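Local coordinates for protein proteasome accessory factor B/C (PafBC) (Paenarthrobacter aurescens, PDB 6SJ9) that probably regulates transcription in the bacterial DNA damage response, pairing winged helix-turn-helix domains with WYL domains, at residues A[395-403]-A[419-427]; A[91-101]-A[457-468]. All blocks are in the same frame, centred on the assembly; numbering follows the deposited sequence.

From the N terminus the chain first lays down 91-101, where strand 90-93 turns into helix 95-118. Some 355 residues later helix 457-469 comes back to it, and interaction 2 closes that very long loop. Interaction 1 is nested inside: the loop 395-403 meets strand 421-424 after a short excursion through strands 404-407 and 410-413. The two contacts share a two-stranded antiparallel sheet, since strand 421-424 pairs with strand 90-93, and Val423 N bonds to Val91 O. Leu401, packed on Ser98, is a second tie. Interaction 2 and the strand pairing join the N-terminal part of the chain to the PafC helix-turn-helix region, within which interaction 1 ties loop to strand.

Interaction 1 of 2, residues A[395-403]-A[419-427]; sequences EGYPDDLLD and LNRPVRFSE
Pro398 and Val423 meet at the middle of the apolar part of this contact. The two side chains cross at about a right angle, and Pro398 CG lies only 3.3 Å from Val423 CG1, tighter than usual for two carbons. With CG1 anti to the backbone N (chi1 172°), the valine turns its other methyl, CG2, to Leu401, whose CD1 lies 3.5 Å away. Leu401 starts out pointing away from the strand, yet its end swings back to make this touch. Farther along, Pro398 CD lies 4.3 Å from Phe425 CE1, while Gly396 O comes to the edge of that ring, near its plane, 3.4 Å from CE1.

The polar part is at the other end. Arg421, bent at chi3 (63°), reaches across the loop to a long salt bridge with Asp403, NH2 to OD2 at 3.5 Å. The carboxylate meets the edge of the guanidinium, but their planes stand 89° apart, so this is a single-point pairing and not a two-pronged one.

Strand 421-424 has its backbone partner in strand 90-93, where Val423 bonds to Val91, and Leu401 also packs on Leu93. What results is an irregular loop of the PafC helix-turn-helix region laid by its side chains over a short antiparallel two-stranded sheet. The loop follows helix 378-389 and leads into the hairpin 404-407/410-413, consistent with the wing of a winged helix-turn-helix.

Interaction 2 of 2, residues A[91-101]-A[457-468]; sequences VSLTPAESTVL and ALESVTIKLTGA
Glu97 sets CG anti to its own carbonyl carbon (chi1 -67°) and runs extended beyond it, and Lys464 does the same from the other helix (chi1 -63°), so that the two chains cross at about a right angle with their charged ends together. Lys464 NZ gives a hydrogen bond of 2.8 Å to Glu97 OE1, on its syn lone pair, and a weak one to Glu97 OE2. It also bonds to Ser92 O at 2.7 Å, nearly in line with the carbonyl. Ser460 OG is modelled as a donor to Glu97 OE2, at a doubtfully short 2.4 Å.

Glu97 also belongs to its own helix start: OE1 accepts from Thr94 N (2.9 Å) and Thr94 OG1 from Glu97 N (3.1 Å), a capping box. Its side chain is a knob among Ala457, Ser460, Val461 and Lys464, where the segments 95-101 and 457-468 cross at -79°. Beyond it along the helix, Val100 CG1 touches Leu458 CD1 at 3.6 Å, and Val461 CG2 touches both Leu93 CD2 and Leu101 CD1, each 3.9 Å away.

One buried carboxylate thus serves both in the capping box and as ion-pair partner; Lys464 and the Thr94 N-H together probably stabilise its negative charge.

Interaction 1 of 2, residues A[395-403]-A[419-427]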
# COMPACT_ATOMS: atom_id res chain seq x y z
N GLU A 395 0.46 5.27 4.97
CA GLU A 395 0.90 5.97 6.16
C GLU A 395 2.18 5.35 6.69
O GLU A 395 2.44 4.15 6.51
CB GLU A 395 -0.17 5.93 7.26
CG GLU A 395 0.05 7.02 8.30
CD GLU A 395 0.14 6.45 9.70
OE1 GLU A 395 -0.86 6.56 10.45
OE2 GLU A 395 1.19 5.87 10.06
N GLY A 396 3.00 6.19 7.30
CA GLY A 396 4.29 5.78 7.78
C GLY A 396 5.34 5.63 6.70
O GLY A 396 6.49 5.34 7.02
N TYR A 397 4.93 5.76 5.32
CA TYR A 397 5.88 5.81 4.21
C TYR A 397 6.15 7.28 3.91
O TYR A 397 5.20 8.04 3.71
CB TYR A 397 5.33 5.10 2.96
CG TYR A 397 6.40 4.92 1.88
CD1 TYR A 397 7.28 3.84 1.93
CD2 TYR A 397 6.60 5.88 0.89
CE1 TYR A 397 8.29 3.68 0.98
CE2 TYR A 397 7.61 5.73 -0.07
CZ TYR A 397 8.46 4.63 -0.01
OH TYR A 397 9.48 4.48 -0.94
N PRO A 398 7.40 7.73 3.82
CA PRO A 398 7.66 9.18 3.67
C PRO A 398 7.39 9.71 2.27
O PRO A 398 7.57 9.01 1.27
CB PRO A 398 9.15 9.31 4.00
CG PRO A 398 9.66 7.86 4.10
CD PRO A 398 8.61 6.92 3.68
N ASP A 399 7.01 11.00 2.20
CA ASP A 399 6.54 11.60 0.96
C ASP A 399 7.66 12.16 0.09
O ASP A 399 7.40 12.55 -1.06
CB ASP A 399 5.51 12.72 1.23
CG ASP A 399 6.06 13.81 2.14
OD1 ASP A 399 7.00 14.52 1.73
OD2 ASP A 399 5.56 13.95 3.28
N ASP A 400 8.87 12.26 0.62
CA ASP A 400 10.00 12.88 -0.07
C ASP A 400 11.07 11.86 -0.43
O ASP A 400 12.26 12.11 -0.28
CB ASP A 400 10.59 14.01 0.78
CG ASP A 400 10.86 13.60 2.25
OD1 ASP A 400 10.87 12.39 2.56
OD2 ASP A 400 11.10 14.50 3.09
N LEU A 401 10.66 10.66 -0.84
CA LEU A 401 11.61 9.60 -1.16
C LEU A 401 11.78 9.27 -2.65
O LEU A 401 12.90 8.97 -3.07
CB LEU A 401 11.19 8.33 -0.38
CG LEU A 401 12.20 7.30 0.14
CD1 LEU A 401 13.36 7.96 0.85
CD2 LEU A 401 11.53 6.25 1.05
N LEU A 402 10.71 9.27 -3.47
CA LEU A 402 10.77 8.85 -4.88
C LEU A 402 10.47 9.98 -5.87
O LEU A 402 9.37 10.53 -5.87
CB LEU A 402 9.81 7.69 -5.15
CG LEU A 402 10.30 6.43 -4.45
CD1 LEU A 402 9.58 5.25 -4.96
CD2 LEU A 402 11.78 6.29 -4.67
N ASP A 403 11.40 10.23 -6.78
CA ASP A 403 11.11 11.07 -7.94
C ASP A 403 10.90 10.15 -9.13
O ASP A 403 11.83 9.46 -9.56
CB ASP A 403 12.25 12.05 -8.28
CG ASP A 403 12.44 13.14 -7.25
OD1 ASP A 403 13.38 13.95 -7.43
OD2 ASP A 403 11.68 13.18 -6.25
N LEU A 419 23.22 11.30 -2.43
CA LEU A 419 22.29 12.11 -1.65
C LEU A 419 21.11 11.23 -1.26
O LEU A 419 19.95 11.61 -1.43
CB LEU A 419 21.81 13.35 -2.42
CG LEU A 419 22.72 14.44 -2.98
CD1 LEU A 419 21.95 15.31 -3.96
CD2 LEU A 419 23.18 15.29 -1.81
N ASN A 420 21.40 10.02 -0.78
CA ASN A 420 20.35 9.19 -0.20
C ASN A 420 19.55 10.04 0.78
O ASN A 420 20.11 10.72 1.65
CB ASN A 420 20.95 7.97 0.52
CG ASN A 420 21.33 6.84 -0.43
OD1 ASN A 420 21.24 6.97 -1.66
ND2 ASN A 420 21.78 5.72 0.14
N ARG A 421 18.24 9.99 0.62
CA ARG A 421 17.35 10.76 1.47
C ARG A 421 17.24 10.09 2.83
O ARG A 421 16.84 8.92 2.90
CB ARG A 421 15.99 10.90 0.80
CG ARG A 421 16.09 10.66 -0.71
CD ARG A 421 14.90 11.16 -1.51
NE ARG A 421 14.75 12.61 -1.40
CZ ARG A 421 13.90 13.34 -2.13
NH1 ARG A 421 13.83 14.65 -1.94
NH2 ARG A 421 13.12 12.77 -3.05
N PRO A 422 17.63 10.75 3.93
CA PRO A 422 17.48 10.09 5.22
C PRO A 422 16.02 10.10 5.58
O PRO A 422 15.26 11.01 5.21
CB PRO A 422 18.31 10.96 6.18
CG PRO A 422 19.26 11.69 5.28
CD PRO A 422 18.49 11.94 4.01
N VAL A 423 15.59 9.04 6.22
CA VAL A 423 14.23 8.90 6.67
C VAL A 423 14.26 8.43 8.10
O VAL A 423 15.11 7.61 8.47
CB VAL A 423 13.47 7.88 5.78
CG1 VAL A 423 12.08 7.59 6.36
CG2 VAL A 423 13.42 8.35 4.33
N ARG A 424 13.36 8.96 8.92
CA ARG A 424 13.21 8.56 10.29
C ARG A 424 11.96 7.70 10.35
O ARG A 424 10.94 8.06 9.78
CB ARG A 424 13.09 9.75 11.22
CG ARG A 424 12.83 9.36 12.67
CD ARG A 424 13.19 10.47 13.64
NE ARG A 424 14.57 10.89 13.42
CZ ARG A 424 15.26 11.68 14.25
NH1 ARG A 424 16.51 12.03 13.98
NH2 ARG A 424 14.70 12.13 15.37
N PHE A 425 12.05 6.56 11.02
CA PHE A 425 10.91 5.72 11.29
C PHE A 425 10.79 5.57 12.79
O PHE A 425 11.78 5.32 13.47
CB PHE A 425 11.03 4.34 10.65
CG PHE A 425 11.02 4.36 9.14
CD1 PHE A 425 9.83 4.42 8.43
CD2 PHE A 425 12.20 4.30 8.44
CE1 PHE A 425 9.81 4.43 7.01
CE2 PHE A 425 12.20 4.30 7.04
CZ PHE A 425 11.02 4.36 6.33
N SER A 426 9.57 5.66 13.31
CA SER A 426 9.35 5.21 14.67
C SER A 426 9.42 3.67 14.74
O SER A 426 9.41 2.96 13.72
CB SER A 426 7.97 5.67 15.15
OG SER A 426 6.95 5.12 14.29
N GLU A 427 9.44 3.17 15.98
CA GLU A 427 9.42 1.74 16.19
C GLU A 427 8.21 1.10 15.49
O GLU A 427 8.35 0.11 14.77
CB GLU A 427 9.43 1.43 17.68
CG GLU A 427 9.44 -0.07 17.98
CD GLU A 427 9.59 -0.40 19.45
OE1 GLU A 427 9.90 0.50 20.24
OE2 GLU A 427 9.40 -1.56 19.84

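Interaction 2 of 2, residues A[91-101]-A[457-468]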
# COMPACT_ATOMS: atom_id res chain seq x y z
N VAL A 91 17.60 6.01 8.66
CA VAL A 91 18.20 5.17 7.63
C VAL A 91 18.29 5.98 6.34
O VAL A 91 17.47 6.87 6.10
CB VAL A 91 17.43 3.84 7.38
CG1 VAL A 91 17.13 3.06 8.69
CG2 VAL A 91 16.14 4.08 6.63
N SER A 92 19.29 5.69 5.53
CA SER A 92 19.41 6.29 4.21
C SER A 92 19.07 5.24 3.19
O SER A 92 19.68 4.17 3.17
CB SER A 92 20.82 6.80 3.95
OG SER A 92 21.19 7.60 5.03
N LEU A 93 18.11 5.56 2.33
CA LEU A 93 17.59 4.57 1.41
C LEU A 93 17.99 4.94 -0.01
O LEU A 93 17.96 6.11 -0.38
CB LEU A 93 16.05 4.49 1.52
CG LEU A 93 15.55 3.97 2.87
CD1 LEU A 93 14.03 3.87 2.89
CD2 LEU A 93 16.19 2.62 3.16
N THR A 94 18.40 3.94 -0.78
CA THR A 94 18.52 4.12 -2.21
C THR A 94 17.13 4.11 -2.86
O THR A 94 16.16 3.58 -2.30
CB THR A 94 19.35 3.01 -2.82
OG1 THR A 94 18.57 1.81 -2.77
CG2 THR A 94 20.71 2.85 -2.06
N PRO A 95 17.02 4.64 -4.09
CA PRO A 95 15.73 4.54 -4.78
C PRO A 95 15.21 3.12 -4.90
O PRO A 95 14.02 2.90 -4.65
CB PRO A 95 16.03 5.19 -6.14
CG PRO A 95 17.20 6.21 -5.83
CD PRO A 95 18.03 5.45 -4.80
N ALA A 96 16.06 2.15 -5.21
CA ALA A 96 15.60 0.77 -5.25
C ALA A 96 15.00 0.37 -3.91
O ALA A 96 13.84 -0.07 -3.84
CB ALA A 96 16.74 -0.17 -5.66
N GLU A 97 15.75 0.56 -2.81
CA GLU A 97 15.24 0.23 -1.48
C GLU A 97 13.92 0.91 -1.17
O GLU A 97 13.04 0.32 -0.53
CB GLU A 97 16.25 0.62 -0.40
CG GLU A 97 17.48 -0.19 -0.47
CD GLU A 97 18.58 0.34 0.48
OE1 GLU A 97 18.54 1.53 0.85
OE2 GLU A 97 19.48 -0.45 0.82
N SER A 98 13.80 2.19 -1.52
CA SER A 98 12.58 2.93 -1.27
C SER A 98 11.41 2.39 -2.06
O SER A 98 10.27 2.41 -1.57
CB SER A 98 12.79 4.40 -1.65
OG SER A 98 13.93 4.92 -0.97
N THR A 99 11.66 1.90 -3.29
CA THR A 99 10.56 1.36 -4.08
C THR A 99 10.08 0.02 -3.52
O THR A 99 8.88 -0.19 -3.38
CB THR A 99 10.98 1.19 -5.55
OG1 THR A 99 11.54 2.42 -6.02
CG2 THR A 99 9.78 0.80 -6.42
N VAL A 100 11.01 -0.85 -3.11
CA VAL A 100 10.63 -2.10 -2.45
C VAL A 100 9.81 -1.80 -1.21
O VAL A 100 8.75 -2.38 -0.97
CB VAL A 100 11.87 -2.90 -2.07
CG1 VAL A 100 11.43 -4.12 -1.17
CG2 VAL A 100 12.61 -3.32 -3.28
N LEU A 101 10.29 -0.83 -0.44
CA LEU A 101 9.61 -0.45 0.79
C LEU A 101 8.19 -0.01 0.52
O LEU A 101 7.32 -0.12 1.39
CB LEU A 101 10.43 0.65 1.46
CG LEU A 101 10.13 0.84 2.91
CD1 LEU A 101 10.50 -0.43 3.60
CD2 LEU A 101 10.95 1.97 3.35
N ALA A 457 18.06 -5.36 -3.08
CA ALA A 457 17.45 -4.23 -2.38
C ALA A 457 16.47 -4.69 -1.30
O ALA A 457 16.31 -4.02 -0.27
CB ALA A 457 16.70 -3.35 -3.37
N LEU A 458 15.76 -5.77 -1.55
CA LEU A 458 14.87 -6.29 -0.53
C LEU A 458 15.66 -6.63 0.73
O LEU A 458 15.28 -6.26 1.84
CB LEU A 458 14.11 -7.51 -1.04
CG LEU A 458 13.33 -8.19 0.08
CD1 LEU A 458 12.17 -7.23 0.58
CD2 LEU A 458 12.75 -9.54 -0.40
N GLU A 459 16.77 -7.32 0.56
CA GLU A 459 17.58 -7.72 1.71
C GLU A 459 18.12 -6.50 2.46
O GLU A 459 18.08 -6.44 3.70
CB GLU A 459 18.74 -8.61 1.27
CG GLU A 459 19.66 -8.96 2.45
CD GLU A 459 21.07 -9.43 2.04
OE1 GLU A 459 21.66 -8.85 1.10
OE2 GLU A 459 21.59 -10.36 2.70
N SER A 460 18.64 -5.52 1.72
CA SER A 460 19.28 -4.41 2.40
C SER A 460 18.27 -3.54 3.12
O SER A 460 18.55 -3.05 4.22
CB SER A 460 20.13 -3.56 1.42
OG SER A 460 19.35 -2.78 0.54
N VAL A 461 17.09 -3.30 2.52
CA VAL A 461 16.11 -2.46 3.21
C VAL A 461 15.53 -3.22 4.41
O VAL A 461 15.21 -2.60 5.44
CB VAL A 461 15.02 -1.93 2.26
CG1 VAL A 461 14.01 -3.00 1.90
CG2 VAL A 461 14.31 -0.75 2.87
N THR A 462 15.51 -4.57 4.36
CA THR A 462 15.07 -5.35 5.52
C THR A 462 16.02 -5.18 6.71
O THR A 462 15.59 -4.94 7.84
CB THR A 462 14.95 -6.82 5.13
OG1 THR A 462 13.95 -6.92 4.12
CG2 THR A 462 14.59 -7.74 6.37
N ILE A 463 17.33 -5.24 6.46
CA ILE A 463 18.33 -5.05 7.50
C ILE A 463 18.22 -3.63 8.06
O ILE A 463 18.21 -3.42 9.28
CB ILE A 463 19.73 -5.35 6.92
CG1 ILE A 463 19.76 -6.82 6.49
CG2 ILE A 463 20.86 -5.12 7.93
CD1 ILE A 463 21.06 -7.24 5.77
N LYS A 464 18.14 -2.62 7.19
CA LYS A 464 18.07 -1.24 7.67
C LYS A 464 16.82 -0.99 8.51
O LYS A 464 16.90 -0.41 9.60
CB LYS A 464 18.11 -0.27 6.50
CG LYS A 464 19.40 -0.33 5.73
CD LYS A 464 19.36 0.59 4.51
CE LYS A 464 20.72 0.64 3.79
NZ LYS A 464 20.60 1.66 2.72
N LEU A 465 15.66 -1.49 8.06
CA LEU A 465 14.45 -1.28 8.85
C LEU A 465 14.48 -2.09 10.14
O LEU A 465 13.83 -1.69 11.12
CB LEU A 465 13.20 -1.63 8.05
CG LEU A 465 12.57 -0.52 7.21
CD1 LEU A 465 11.81 0.40 8.12
CD2 LEU A 465 13.66 0.27 6.54
N THR A 466 15.20 -3.22 10.15
CA THR A 466 15.37 -3.99 11.38
C THR A 466 16.07 -3.14 12.45
O THR A 466 15.70 -3.17 13.62
CB THR A 466 16.18 -5.26 11.11
OG1 THR A 466 15.45 -6.14 10.25
CG2 THR A 466 16.52 -6.02 12.42
N GLY A 467 17.08 -2.38 12.05
CA GLY A 467 17.75 -1.50 12.98
C GLY A 467 16.83 -0.41 13.49
O GLY A 467 16.98 0.05 14.62
N ALA A 468 15.83 -0.02 12.68
CA ALA A 468 14.91 1.01 13.11
C ALA A 468 13.81 0.46 13.99
O ALA A 468 13.27 1.20 14.81
CB ALA A 468 14.35 1.71 11.87